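Local coordinates for protein acyl-CoA dehydrogenase (Slackia heliotrinireducens, PDB 4RM7) that belongs to the acyl-CoA dehydrogenase family, whose fold has a beta-rich middle domain between helical N- and C-terminal domains in sequence, at residues H143-R146 with L151-N154. Residues are numbered along the deposited sequence; the frame is centred on the assembly and turned at random.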
ATOM      1  N   HIS A 143      16.937  -4.507 -39.335  1.00 78.24           N
ATOM      2  CA  HIS A 143      16.635  -4.950 -40.696  1.00 81.65           C
ATOM      3  C   HIS A 143      17.742  -5.788 -41.321  1.00 78.87           C
ATOM      4  O   HIS A 143      18.906  -5.680 -40.935  1.00 77.07           O
ATOM      5  CB  HIS A 143      16.387  -3.739 -41.599  1.00 92.68           C
ATOM      6  CG  HIS A 143      15.226  -2.894 -41.177  1.00104.24           C
ATOM      7  ND1 HIS A 143      14.016  -3.429 -40.800  1.00109.00           N
ATOM      8  CD2 HIS A 143      15.096  -1.549 -41.075  1.00111.02           C
ATOM      9  CE1 HIS A 143      13.183  -2.450 -40.484  1.00112.27           C
ATOM     10  NE2 HIS A 143      13.814  -1.302 -40.643  1.00115.34           N
ATOM     11  N   VAL A 144      17.386  -6.589 -42.309  1.00 75.46           N
ATOM     12  CA  VAL A 144      18.364  -7.151 -43.212  1.00 71.61           C
ATOM     13  C   VAL A 144      17.981  -6.698 -44.601  1.00 77.44           C
ATOM     14  O   VAL A 144      16.842  -6.831 -45.004  1.00 87.96           O
ATOM     15  CB  VAL A 144      18.415  -8.675 -43.153  1.00 67.52           C
ATOM     16  CG1 VAL A 144      19.296  -9.209 -44.258  1.00 70.15           C
ATOM     17  CG2 VAL A 144      18.958  -9.121 -41.817  1.00 62.91           C
ATOM     18  N   THR A 145      18.935  -6.151 -45.328  1.00 75.41           N
ATOM     19  CA  THR A 145      18.661  -5.627 -46.644  1.00 75.27           C
ATOM     20  C   THR A 145      19.732  -6.070 -47.602  1.00 78.03           C
ATOM     21  O   THR A 145      20.812  -6.462 -47.197  1.00 75.90           O
ATOM     22  CB  THR A 145      18.600  -4.102 -46.642  1.00 76.01           C
ATOM     23  OG1 THR A 145      19.897  -3.583 -46.365  1.00 77.88           O
ATOM     24  CG2 THR A 145      17.658  -3.620 -45.586  1.00 74.27           C
ATOM     25  N   ARG A 146      19.409  -6.036 -48.885  1.00 87.17           N
ATOM     26  CA  ARG A 146      20.362  -6.378 -49.921  1.00 85.17           C
ATOM     27  C   ARG A 146      20.987  -5.102 -50.429  1.00 85.45           C
ATOM     28  O   ARG A 146      20.304  -4.101 -50.599  1.00 94.22           O
ATOM     29  CB  ARG A 146      19.677  -7.112 -51.069  1.00 92.33           C
ATOM     30  CG  ARG A 146      20.584  -8.104 -51.778  1.00 97.61           C
ATOM     31  CD  ARG A 146      19.921  -8.712 -52.999  1.00 98.13           C
ATOM     32  NE  ARG A 146      19.207  -9.943 -52.688  1.00 93.81           N
ATOM     33  CZ  ARG A 146      17.897 -10.007 -52.516  1.00 97.19           C
ATOM     34  NH1 ARG A 146      17.322 -11.165 -52.234  1.00104.12           N
ATOM     35  NH2 ARG A 146      17.163  -8.911 -52.622  1.00 92.93           N
ATOM     36  N   LEU A 151      23.908  -9.377 -48.419  1.00 83.35           N
ATOM     37  CA  LEU A 151      22.863  -9.169 -47.435  1.00 77.17           C
ATOM     38  C   LEU A 151      23.477  -8.452 -46.247  1.00 75.62           C
ATOM     39  O   LEU A 151      24.477  -8.888 -45.701  1.00 72.05           O
ATOM     40  CB  LEU A 151      22.303 -10.509 -46.984  1.00 76.11           C
ATOM     41  CG  LEU A 151      21.617 -11.344 -48.054  1.00 83.90           C
ATOM     42  CD1 LEU A 151      21.015 -12.603 -47.463  1.00 78.54           C
ATOM     43  CD2 LEU A 151      20.554 -10.515 -48.745  1.00 87.03           C
ATOM     44  N   VAL A 152      22.881  -7.338 -45.860  1.00 76.76           N
ATOM     45  CA  VAL A 152      23.451  -6.510 -44.817  1.00 75.32           C
ATOM     46  C   VAL A 152      22.492  -6.224 -43.661  1.00 71.24           C
ATOM     47  O   VAL A 152      21.360  -5.824 -43.871  1.00 69.10           O
ATOM     48  CB  VAL A 152      23.949  -5.195 -45.418  1.00 75.69           C
ATOM     49  CG1 VAL A 152      22.774  -4.324 -45.814  1.00 77.85           C
ATOM     50  CG2 VAL A 152      24.863  -4.479 -44.451  1.00 77.02           C
HETATM   51  N   MSE A 153      22.973  -6.404 -42.438  1.00 71.03           N
HETATM   52  CA  MSE A 153      22.134  -6.260 -41.258  1.00 68.33           C
HETATM   53  C   MSE A 153      22.455  -4.988 -40.468  1.00 66.02           C
HETATM   54  O   MSE A 153      23.623  -4.672 -40.226  1.00 63.29           O
HETATM   55  CB  MSE A 153      22.275  -7.485 -40.359  1.00 67.49           C
HETATM   56  CG  MSE A 153      21.468  -7.388 -39.063  1.00 69.95           C
HETATM   57 SE   MSE A 153      21.733  -8.893 -37.822  1.00 85.24          SE
HETATM   58  CE  MSE A 153      20.626 -10.245 -38.693  1.00 66.24           C
ATOM     59  N   ASN A 154      21.403  -4.267 -40.075  1.00 65.86           N
ATOM     60  CA  ASN A 154      21.531  -3.036 -39.303  1.00 64.44           C
ATOM     61  C   ASN A 154      20.469  -2.966 -38.226  1.00 65.18           C
ATOM     62  O   ASN A 154      19.284  -3.163 -38.494  1.00 66.38           O
ATOM     63  CB  ASN A 154      21.431  -1.806 -40.199  1.00 64.44           C
ATOM     64  CG  ASN A 154      22.682  -1.574 -41.012  1.00 69.20           C
ATOM     65  OD1 ASN A 154      23.719  -1.148 -40.480  1.00 71.72           O
ATOM     66  ND2 ASN A 154      22.598  -1.844 -42.317  1.00 66.65           N
TER
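V144 and M153 face each other as a non-hydrogen-bonded pair of an antiparallel hairpin, their side chains crossing at a slant on the face they share with R146 and L151. The selenomethionine M153 leaves its backbone extended, CG anti to N (chi1 178°), and turns only at its last torsion (chi3 -78°), which brings the methyl CE to 3.7 Å from CG2 of V144. The other branch of V144, CG1, reaches back the opposite way along the partner strand and lies 4.3 Å from CB of L151, a looser contact. Beyond it L151 and R146 run alongside one another: methyl CD2 of L151 packs 3.9 Å from CG of R146, touching the aliphatic base of the arginine, whose chain then bends and places NH1 in a hydrogen bond with T177 O.

On the other face, T145 and V152 rise next to each other in the same direction, OG1 of T145 being turned toward CG1 of V152. T145 and V152 are a hydrogen-bonded pair, joined by T145 N to V152 O at 2.8 Å and V152 N to T145 O at 2.6 Å. H143 and N154 are the next hydrogen-bonded pair, bonded in both directions through their backbones, while the side-chain carboxamide of N154 is held by strand 212-221, its OD1 accepting the backbone N-H of N219.

The hairpin lies within the beta-rich middle domain, far from the chain's centre. Strand 143-146 also pairs in parallel with strand 168-175, strand 151-161 pairs antiparallel with strand 212-221, and W188 of strand 184-191 packs against V144, L151 and M153.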